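Local atomic coordinates of MdbA (Actinomyces oris, PDB entry 4Z7X), a protein that probably catalyses the oxidation of paired cysteine thiols to disulfide bonds in exported proteins, including those of the sortase-assembled pili. Residues Gln34-Ser37 with Trp41-Gly44; Ile90-His95 with Gln122-His127; Pro197-Lys202 with Val206-Leu211. All coordinates share one frame; numbering follows the deposited sequence. Where two conformers were deposited one is given.

Contact 1: residues Gln34-Ser37 with Trp41-Gly44; sequences QVLS and WTYG. With 3CX ((2S)-3-(cyclohexylamino)-2-hydroxypropane-1-sulfonic acid), chain C.
Val35 packs on Trp41 and Leu36 on Thr42 in a buried, largely apolar contact where the chain leading into the fold turns back on the edge strand 41-43. Val35 CG2 lies 4.1 Å from Trp41 CB, the side chains meeting obliquely, while Leu36 CD1 comes at about a right angle to Thr42 CG2. No direct hydrogen bond joins the segments; instead a water bridges them, donating to Gln34 O (2.8 Å) and accepting from Thr42 N (3.0 Å). The same two segments hold the bound 3-(cyclohexylamino)-2-hydroxypropane-1-sulfonic acid. In one of its two conformers, Gln34 lays its amide along the cyclohexyl ring, OE1 3.6 Å from CAH, and Tyr43 CE1 touches CAG of that ring at 3.9 Å. Gly44 N donates to the ligand hydroxyl OAC (2.9 Å), and Glu45 and Gly46 add further bonds. Trp41 CG sits between its backbone N and carbonyl carbon (chi1 74°), which turns the indole along the strand so that NE1 donates to Tyr43 OH at 2.9 Å, with the acceptor within 2° of the indole plane. Tyr43 OH is also bonded to Ser123 OG. A phenylalanine at Tyr43 would probably leave the indole N-H and the Ser123 hydroxyl without this shared partner. This chemistry implies a pocket with the Tyr43 ring against the cyclohexyl group and, for the polar chain, the N-H groups of Gly44 and Gly46 and the Glu45 carboxylate.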
loop_
_atom_site.group_PDB
_atom_site.type_symbol
_atom_site.label_atom_id
_atom_site.label_comp_id
_atom_site.label_asym_id
_atom_site.label_seq_id
_atom_site.Cartn_x
_atom_site.Cartn_y
_atom_site.Cartn_z
ATOM N N GLN A 34 11.702 6.410 -1.171
ATOM C CA GLN A 34 11.807 5.254 -0.289
ATOM C C GLN A 34 11.223 3.974 -0.920
ATOM O O GLN A 34 11.195 2.943 -0.294
ATOM C CB GLN A 34 11.208 5.551 1.102
ATOM C CG GLN A 34 11.907 6.686 1.856
ATOM C CD GLN A 34 11.686 6.649 3.359
ATOM O OE1 GLN A 34 12.163 5.732 4.037
ATOM N NE2 GLN A 34 10.986 7.677 3.908
ATOM N N VAL A 35 10.753 4.047 -2.164
ATOM C CA VAL A 35 10.217 2.887 -2.863
ATOM C C VAL A 35 11.341 1.996 -3.382
ATOM O O VAL A 35 12.367 2.444 -3.868
ATOM C CB VAL A 35 9.199 3.318 -3.965
ATOM C CG1 VAL A 35 9.041 2.273 -5.053
ATOM C CG2 VAL A 35 7.826 3.610 -3.289
ATOM N N LEU A 36 11.084 0.709 -3.316
ATOM C CA LEU A 36 12.028 -0.314 -3.724
ATOM C C LEU A 36 11.967 -0.578 -5.228
ATOM O O LEU A 36 11.092 -0.073 -5.935
ATOM C CB LEU A 36 11.767 -1.575 -2.931
ATOM C CG LEU A 36 11.937 -1.478 -1.430
ATOM C CD1 LEU A 36 11.586 -2.785 -0.801
ATOM C CD2 LEU A 36 13.345 -1.112 -1.046
ATOM N N SER A 37 12.888 -1.416 -5.707
ATOM C CA SER A 37 13.057 -1.642 -7.131
ATOM C C SER A 37 11.876 -2.374 -7.758
ATOM O O SER A 37 11.744 -2.408 -8.981
ATOM C CB SER A 37 14.347 -2.424 -7.387
ATOM O OG SER A 37 14.314 -3.687 -6.759
ATOM N N TRP A 41 6.805 -0.457 -0.968
ATOM C CA TRP A 41 7.374 0.249 0.163
ATOM C C TRP A 41 7.064 -0.501 1.426
ATOM O O TRP A 41 6.113 -1.283 1.461
ATOM C CB TRP A 41 6.949 1.699 0.235
ATOM C CG TRP A 41 5.585 2.005 0.663
ATOM C CD1 TRP A 41 5.232 2.444 1.895
ATOM C CD2 TRP A 41 4.371 2.029 -0.132
ATOM N NE1 TRP A 41 3.898 2.739 1.926
ATOM C CE2 TRP A 41 3.345 2.482 0.701
ATOM C CE3 TRP A 41 4.050 1.662 -1.440
ATOM C CZ2 TRP A 41 2.036 2.632 0.255
ATOM C CZ3 TRP A 41 2.745 1.796 -1.886
ATOM C CH2 TRP A 41 1.759 2.285 -1.045
ATOM N N THR A 42 7.851 -0.256 2.472
ATOM C CA THR A 42 7.802 -1.123 3.635
ATOM C C THR A 42 7.802 -0.386 4.954
ATOM O O THR A 42 8.259 0.749 5.027
ATOM C CB THR A 42 8.958 -2.159 3.670
ATOM O OG1 THR A 42 10.196 -1.499 3.927
ATOM C CG2 THR A 42 9.068 -2.909 2.347
ATOM N N TYR A 43 7.299 -1.107 5.967
ATOM C CA TYR A 43 7.256 -0.666 7.351
ATOM C C TYR A 43 7.811 -1.774 8.239
ATOM O O TYR A 43 7.379 -2.908 8.143
ATOM C CB TYR A 43 5.800 -0.356 7.793
ATOM C CG TYR A 43 5.118 0.710 6.944
ATOM C CD1 TYR A 43 5.123 2.045 7.324
ATOM C CD2 TYR A 43 4.475 0.372 5.774
ATOM C CE1 TYR A 43 4.515 3.022 6.573
ATOM C CE2 TYR A 43 3.834 1.323 5.009
ATOM C CZ TYR A 43 3.868 2.666 5.400
ATOM O OH TYR A 43 3.232 3.600 4.588
ATOM N N GLY A 44 8.768 -1.416 9.096
ATOM C CA GLY A 44 9.304 -2.330 10.098
ATOM C C GLY A 44 10.472 -3.253 9.733
ATOM O O GLY A 44 10.879 -4.089 10.542
HETATM O OAA 3CX C . 12.995 1.454 11.502
HETATM O OAB 3CX C . 11.808 -0.390 10.214
HETATM O OAC 3CX C . 10.130 0.826 7.828
HETATM O OAD 3CX C . 13.634 0.657 9.206
HETATM C CAE 3CX C . 7.011 5.402 4.250
HETATM C CAF 3CX C . 8.219 5.046 3.424
HETATM C CAG 3CX C . 7.252 5.620 5.738
HETATM C CAH 3CX C . 9.051 3.975 4.130
HETATM C CAI 3CX C . 8.088 4.596 6.467
HETATM C CAJ 3CX C . 10.515 3.100 7.359
HETATM C CAK 3CX C . 11.603 2.068 9.346
HETATM N NAL 3CX C . 9.883 2.821 6.055
HETATM C CAM 3CX C . 11.127 1.820 7.906
HETATM C CAN 3CX C . 8.684 3.566 5.549
HETATM S SAO 3CX C . 12.499 0.865 10.073
HETATM O O HOH W 1 10.334 1.283 1.724
#

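Contact 2: residues Ile90-His95 with Gln122-His127; sequences ITLALH and QSLSFH
Where the sheet of the thioredoxin-type domain meets the helices inserted into it, as in DsbA-like proteins, Leu92 and Leu94 of strand 91-96 meet Leu124 and His127 at the N-terminal end of helix 123-140. The short strand and helix segments run at 52° to each other, with their axes 12.2 Å apart, so the gap is bridged by side chains alone. Leu124 CD1 is the shared methyl: it lies 4.1 Å from Leu92 CD2, the two side chains reaching toward each other tip to tip, and 4.0 Å from Leu94 CD1, where the side chains meet at about a right angle. Leu94 CD1 also sits over the face of the His127 imidazole, 4.0 Å from the ring centroid and only 5° off the ring normal, a well-centred CH-pi contact. With CG anti to the carbonyl carbon (chi1 -64°) and CD1 extended beyond it, Leu94 projects this methyl from the sheet to both helix residues. The opposing His127 side chain is extended as well, its CG anti to the backbone N, and its ND1 is hydrogen-bonded to the hydroxyl of Tyr65, which helps fix the rotation of the ring. Phe63 and Phe131 meet the same imidazole edge-to-face. Around this layer, helix 68-86 touches Leu124 through Leu85, helix 103-118 touches His127 through Met112, and strand 58-63 flanks Leu92 and Leu94 through Ile61 and Phe63.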
loop_
_atom_site.group_PDB
_atom_site.type_symbol
_atom_site.label_atom_id
_atom_site.label_comp_id
_atom_site.label_asym_id
_atom_site.label_seq_id
_atom_site.Cartn_x
_atom_site.Cartn_y
_atom_site.Cartn_z
ATOM N N ILE A 90 5.363 -7.979 12.433
ATOM C CA ILE A 90 5.532 -8.121 10.981
ATOM C C ILE A 90 6.386 -6.988 10.418
ATOM O O ILE A 90 6.483 -5.907 11.010
ATOM C CB ILE A 90 4.201 -8.105 10.207
ATOM C CG1 ILE A 90 3.450 -6.775 10.369
ATOM C CG2 ILE A 90 3.308 -9.281 10.611
ATOM C CD1 ILE A 90 2.177 -6.717 9.516
ATOM N N THR A 91 6.944 -7.250 9.250
ATOM C CA THR A 91 7.421 -6.221 8.342
ATOM C C THR A 91 6.356 -6.158 7.229
ATOM O O THR A 91 6.078 -7.152 6.602
ATOM C CB THR A 91 8.748 -6.654 7.730
ATOM O OG1 THR A 91 9.734 -6.731 8.759
ATOM C CG2 THR A 91 9.183 -5.696 6.659
ATOM N N LEU A 92 5.731 -5.013 7.061
ATOM C CA LEU A 92 4.668 -4.834 6.062
ATOM C C LEU A 92 5.282 -4.321 4.766
ATOM O O LEU A 92 5.982 -3.302 4.762
ATOM C CB LEU A 92 3.597 -3.863 6.568
ATOM C CG LEU A 92 2.463 -3.563 5.589
ATOM C CD1 LEU A 92 1.594 -4.800 5.382
ATOM C CD2 LEU A 92 1.591 -2.411 6.049
ATOM N N ALA A 93 4.975 -5.006 3.669
ATOM C CA ALA A 93 5.398 -4.536 2.362
ATOM C C ALA A 93 4.185 -4.363 1.459
ATOM O O ALA A 93 3.425 -5.316 1.244
ATOM C CB ALA A 93 6.379 -5.518 1.739
ATOM N N LEU A 94 3.984 -3.139 0.983
ATOM C CA LEU A 94 2.831 -2.777 0.156
ATOM C C LEU A 94 3.278 -2.680 -1.281
ATOM O O LEU A 94 4.223 -1.975 -1.570
ATOM C CB LEU A 94 2.208 -1.464 0.609
ATOM C CG LEU A 94 1.595 -1.481 2.015
ATOM C CD1 LEU A 94 1.044 -0.123 2.399
ATOM C CD2 LEU A 94 0.534 -2.522 2.155
ATOM N N HIS A 95 2.593 -3.430 -2.154
ATOM C CA HIS A 95 2.962 -3.545 -3.574
ATOM C C HIS A 95 1.812 -3.031 -4.446
ATOM O O HIS A 95 0.827 -3.735 -4.622
ATOM C CB HIS A 95 3.235 -4.992 -3.972
ATOM C CG HIS A 95 4.337 -5.673 -3.232
ATOM N ND1 HIS A 95 5.541 -6.016 -3.825
ATOM C CD2 HIS A 95 4.399 -6.139 -1.956
ATOM C CE1 HIS A 95 6.295 -6.658 -2.943
ATOM N NE2 HIS A 95 5.619 -6.763 -1.808
ATOM N N GLN A 122 2.654 10.130 7.696
ATOM C CA GLN A 122 1.219 9.936 7.461
ATOM C C GLN A 122 0.918 8.990 6.328
ATOM O O GLN A 122 -0.235 8.838 5.931
ATOM C CB GLN A 122 0.560 11.265 7.202
ATOM C CG GLN A 122 0.464 12.170 8.422
ATOM C CD GLN A 122 1.686 12.984 8.707
ATOM O OE1 GLN A 122 2.289 13.549 7.806
ATOM N NE2 GLN A 122 2.002 13.131 9.989
ATOM N N SER A 123 1.939 8.321 5.800
ATOM C CA SER A 123 1.716 7.493 4.603
ATOM C C SER A 123 0.758 6.317 4.822
ATOM O O SER A 123 -0.119 6.086 3.980
ATOM C CB SER A 123 3.012 6.995 3.976
ATOM O OG SER A 123 3.774 6.231 4.862
ATOM N N LEU A 124 0.924 5.550 5.913
ATOM C CA LEU A 124 0.035 4.398 6.108
ATOM C C LEU A 124 -1.416 4.831 6.378
ATOM O O LEU A 124 -2.368 4.213 5.883
ATOM C CB LEU A 124 0.614 3.451 7.166
ATOM C CG LEU A 124 -0.033 2.087 7.264
ATOM C CD1 LEU A 124 -0.029 1.360 5.934
ATOM C CD2 LEU A 124 0.659 1.258 8.336
ATOM N N SER A 125 -1.598 5.926 7.103
ATOM C CA SER A 125 -2.925 6.470 7.362
ATOM C C SER A 125 -3.554 6.991 6.083
ATOM O O SER A 125 -4.762 6.855 5.840
ATOM C CB SER A 125 -2.831 7.594 8.372
ATOM O OG SER A 125 -2.495 7.071 9.612
ATOM N N PHE A 126 -2.724 7.577 5.223
ATOM C CA PHE A 126 -3.241 8.089 3.933
ATOM C C PHE A 126 -3.660 6.939 3.028
ATOM O O PHE A 126 -4.663 7.007 2.322
ATOM C CB PHE A 126 -2.219 8.990 3.264
ATOM C CG PHE A 126 -2.737 9.635 2.018
ATOM C CD1 PHE A 126 -3.768 10.581 2.072
ATOM C CD2 PHE A 126 -2.200 9.333 0.801
ATOM C CE1 PHE A 126 -4.237 11.178 0.925
ATOM C CE2 PHE A 126 -2.678 9.940 -0.379
ATOM C CZ PHE A 126 -3.718 10.837 -0.311
ATOM N N HIS A 127 -2.871 5.879 3.041
ATOM C CA HIS A 127 -3.232 4.664 2.311
ATOM C C HIS A 127 -4.620 4.196 2.698
ATOM O O HIS A 127 -5.473 3.924 1.859
ATOM C CB HIS A 127 -2.196 3.577 2.641
ATOM C CG HIS A 127 -2.455 2.250 2.016
ATOM N ND1 HIS A 127 -2.192 1.987 0.697
ATOM C CD2 HIS A 127 -2.899 1.093 2.554
ATOM C CE1 HIS A 127 -2.485 0.733 0.443
ATOM N NE2 HIS A 127 -2.904 0.162 1.563
#

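Contact 3: residues Pro197-Lys202 with Val206-Leu211; sequences PTVFFK and VDLNKL
Val206 and Leu208 are the bumps that the segment after strand 204-205 presses against Pro197, Val199 and Phe201. Val206 fits between two side chains on the same side of strand 198-201: its CB lies 3.9 Å from Val199 CG1, and its CG2 reaches Phe201 CB at 3.8 Å. Because CG2 is anti to the carbonyl carbon while CG1 is anti to the backbone N (chi1 174°), CG2 is the branch turned toward Phe201. Leu208 fills the next hollow along, spreading its two methyls: CD2 packs on Val199 CG2 at 3.8 Å, and CD1 lies 3.3 Å from Pro197 O and 4.1 Å from Pro197 CG. Beside this apolar interlock, Val206 N donates to Val199 O (2.9 Å, 159° at the hydrogen). In the same pair a water replaces the second bond, accepting from Val199 N and donating to Val206 O. Asp207 OD1 accepts from Asn209 N, an Asx turn opening the 3-10 segment 208-210. The Val199-Val206 pair thus continues the antiparallel edge hairpin of strands 198-201 and 204-205 past its regular end. Pro197 follows a cis peptide bond and touches Cys70 of a probable CxxC site, consistent with the cis-proline of the thioredoxin fold.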
loop_
_atom_site.group_PDB
_atom_site.type_symbol
_atom_site.label_atom_id
_atom_site.label_comp_id
_atom_site.label_asym_id
_atom_site.label_seq_id
_atom_site.Cartn_x
_atom_site.Cartn_y
_atom_site.Cartn_z
ATOM N N PRO A 197 -6.721 -8.555 -4.028
ATOM C CA PRO A 197 -5.378 -8.602 -3.458
ATOM C C PRO A 197 -4.703 -9.962 -3.631
ATOM O O PRO A 197 -5.373 -10.958 -3.853
ATOM C CB PRO A 197 -5.629 -8.322 -1.975
ATOM C CG PRO A 197 -6.995 -8.816 -1.727
ATOM C CD PRO A 197 -7.776 -8.637 -2.985
ATOM N N THR A 198 -3.365 -9.974 -3.536
ATOM C CA THR A 198 -2.598 -11.197 -3.380
ATOM C C THR A 198 -1.740 -10.966 -2.150
ATOM O O THR A 198 -1.115 -9.904 -2.029
ATOM C CB THR A 198 -1.721 -11.551 -4.615
ATOM O OG1 THR A 198 -2.556 -11.822 -5.747
ATOM C CG2 THR A 198 -0.892 -12.768 -4.308
ATOM N N VAL A 199 -1.717 -11.931 -1.250
ATOM C CA VAL A 199 -0.988 -11.797 0.021
ATOM C C VAL A 199 -0.005 -12.958 0.196
ATOM O O VAL A 199 -0.331 -14.129 -0.043
ATOM C CB VAL A 199 -2.021 -11.752 1.189
ATOM C CG1 VAL A 199 -1.346 -11.664 2.540
ATOM C CG2 VAL A 199 -2.965 -10.548 1.031
ATOM N N PHE A 200 1.211 -12.615 0.639
ATOM C CA PHE A 200 2.212 -13.599 1.025
ATOM C C PHE A 200 2.653 -13.307 2.447
ATOM O O PHE A 200 2.700 -12.137 2.876
ATOM C CB PHE A 200 3.407 -13.509 0.088
ATOM C CG PHE A 200 3.098 -13.840 -1.326
ATOM C CD1 PHE A 200 3.236 -15.140 -1.783
ATOM C CD2 PHE A 200 2.754 -12.832 -2.226
ATOM C CE1 PHE A 200 2.946 -15.451 -3.089
ATOM C CE2 PHE A 200 2.473 -13.126 -3.546
ATOM C CZ PHE A 200 2.574 -14.448 -3.982
ATOM N N PHE A 201 2.958 -14.366 3.181
ATOM C CA PHE A 201 3.521 -14.252 4.525
ATOM C C PHE A 201 4.689 -15.191 4.635
ATOM O O PHE A 201 4.568 -16.371 4.363
ATOM C CB PHE A 201 2.481 -14.530 5.618
ATOM C CG PHE A 201 3.058 -14.378 6.991
ATOM C CD1 PHE A 201 3.569 -13.171 7.401
ATOM C CD2 PHE A 201 3.135 -15.455 7.849
ATOM C CE1 PHE A 201 4.133 -13.031 8.658
ATOM C CE2 PHE A 201 3.695 -15.324 9.086
ATOM C CZ PHE A 201 4.204 -14.119 9.490
ATOM N N LYS A 202 5.845 -14.641 4.981
ATOM C CA LYS A 202 7.105 -15.388 4.917
ATOM C C LYS A 202 7.319 -16.057 3.554
ATOM O O LYS A 202 7.827 -17.187 3.469
ATOM C CB LYS A 202 7.164 -16.437 6.011
ATOM C CG LYS A 202 7.058 -15.869 7.399
ATOM C CD LYS A 202 6.862 -16.933 8.467
ATOM C CE LYS A 202 8.179 -17.574 8.829
ATOM N NZ LYS A 202 8.048 -18.520 9.956
ATOM N N VAL A 206 -0.932 -16.794 0.955
ATOM C CA VAL A 206 -1.970 -16.819 1.963
ATOM C C VAL A 206 -3.316 -16.982 1.283
ATOM O O VAL A 206 -3.638 -16.232 0.390
ATOM C CB VAL A 206 -1.934 -15.546 2.802
ATOM C CG1 VAL A 206 -3.100 -15.499 3.769
ATOM C CG2 VAL A 206 -0.600 -15.433 3.572
ATOM N N ASP A 207 -4.095 -17.974 1.732
ATOM C CA ASP A 207 -5.451 -18.215 1.240
ATOM C C ASP A 207 -6.345 -17.089 1.745
ATOM O O ASP A 207 -6.628 -16.995 2.942
ATOM C CB ASP A 207 -5.954 -19.585 1.729
ATOM C CG ASP A 207 -7.376 -19.926 1.276
ATOM O OD1 ASP A 207 -7.999 -19.107 0.577
ATOM O OD2 ASP A 207 -7.879 -21.040 1.631
ATOM N N LEU A 208 -6.815 -16.251 0.819
ATOM C CA LEU A 208 -7.635 -15.110 1.184
ATOM C C LEU A 208 -8.977 -15.519 1.739
ATOM O O LEU A 208 -9.590 -14.779 2.524
ATOM C CB LEU A 208 -7.870 -14.232 -0.015
ATOM C CG LEU A 208 -6.659 -13.594 -0.659
ATOM C CD1 LEU A 208 -7.175 -12.924 -1.914
ATOM C CD2 LEU A 208 -6.023 -12.593 0.276
ATOM N N ASN A 209 -9.420 -16.721 1.384
ATOM C CA ASN A 209 -10.675 -17.247 1.949
ATOM C C ASN A 209 -10.579 -17.622 3.426
ATOM O O ASN A 209 -11.607 -17.789 4.097
ATOM C CB ASN A 209 -11.193 -18.418 1.112
ATOM C CG ASN A 209 -11.353 -18.038 -0.361
ATOM O OD1 ASN A 209 -12.255 -17.300 -0.719
ATOM N ND2 ASN A 209 -10.479 -18.556 -1.217
ATOM N N LYS A 210 -9.361 -17.759 3.943
ATOM C CA LYS A 210 -9.204 -18.007 5.361
ATOM C C LYS A 210 -9.093 -16.723 6.165
ATOM O O LYS A 210 -9.056 -16.774 7.369
ATOM C CB LYS A 210 -8.026 -18.942 5.623
ATOM C CG LYS A 210 -8.231 -20.318 4.997
ATOM C CD LYS A 210 -7.933 -21.461 5.962
ATOM C CE LYS A 210 -8.666 -22.739 5.557
ATOM N NZ LYS A 210 -8.112 -23.357 4.318
ATOM N N LEU A 211 -9.090 -15.567 5.505
ATOM C CA LEU A 211 -8.960 -14.301 6.217
ATOM C C LEU A 211 -10.291 -13.589 6.235
ATOM O O LEU A 211 -10.459 -12.588 5.568
ATOM C CB LEU A 211 -7.930 -13.400 5.534
ATOM C CG LEU A 211 -6.547 -14.005 5.288
ATOM C CD1 LEU A 211 -5.708 -13.071 4.440
ATOM C CD2 LEU A 211 -5.879 -14.281 6.613
HETATM O O HOH W 2 -3.189 -14.400 -1.698
#

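In the fold
From the N terminus, contact 1 closes first, a short closure with three residues between its segments that brings the loop before strand 41-43 back onto that edge strand. Contact 2 follows in series and spans 26 residues, mostly helix 103-118, to bring strand 91-96 against helix 123-140. Contact 3 comes last, another short closure, around strand 204-205 at the other edge of the sheet. None nests or crosses. Contacts 1 and 2 touch, since strands 41-43 and 91-96 are sheet neighbours and Tyr43 N probably donates to Leu92 O. Contact 3 lies about 17 Å from contact 2, centre to centre, joined to it through the intervening strand 58-63.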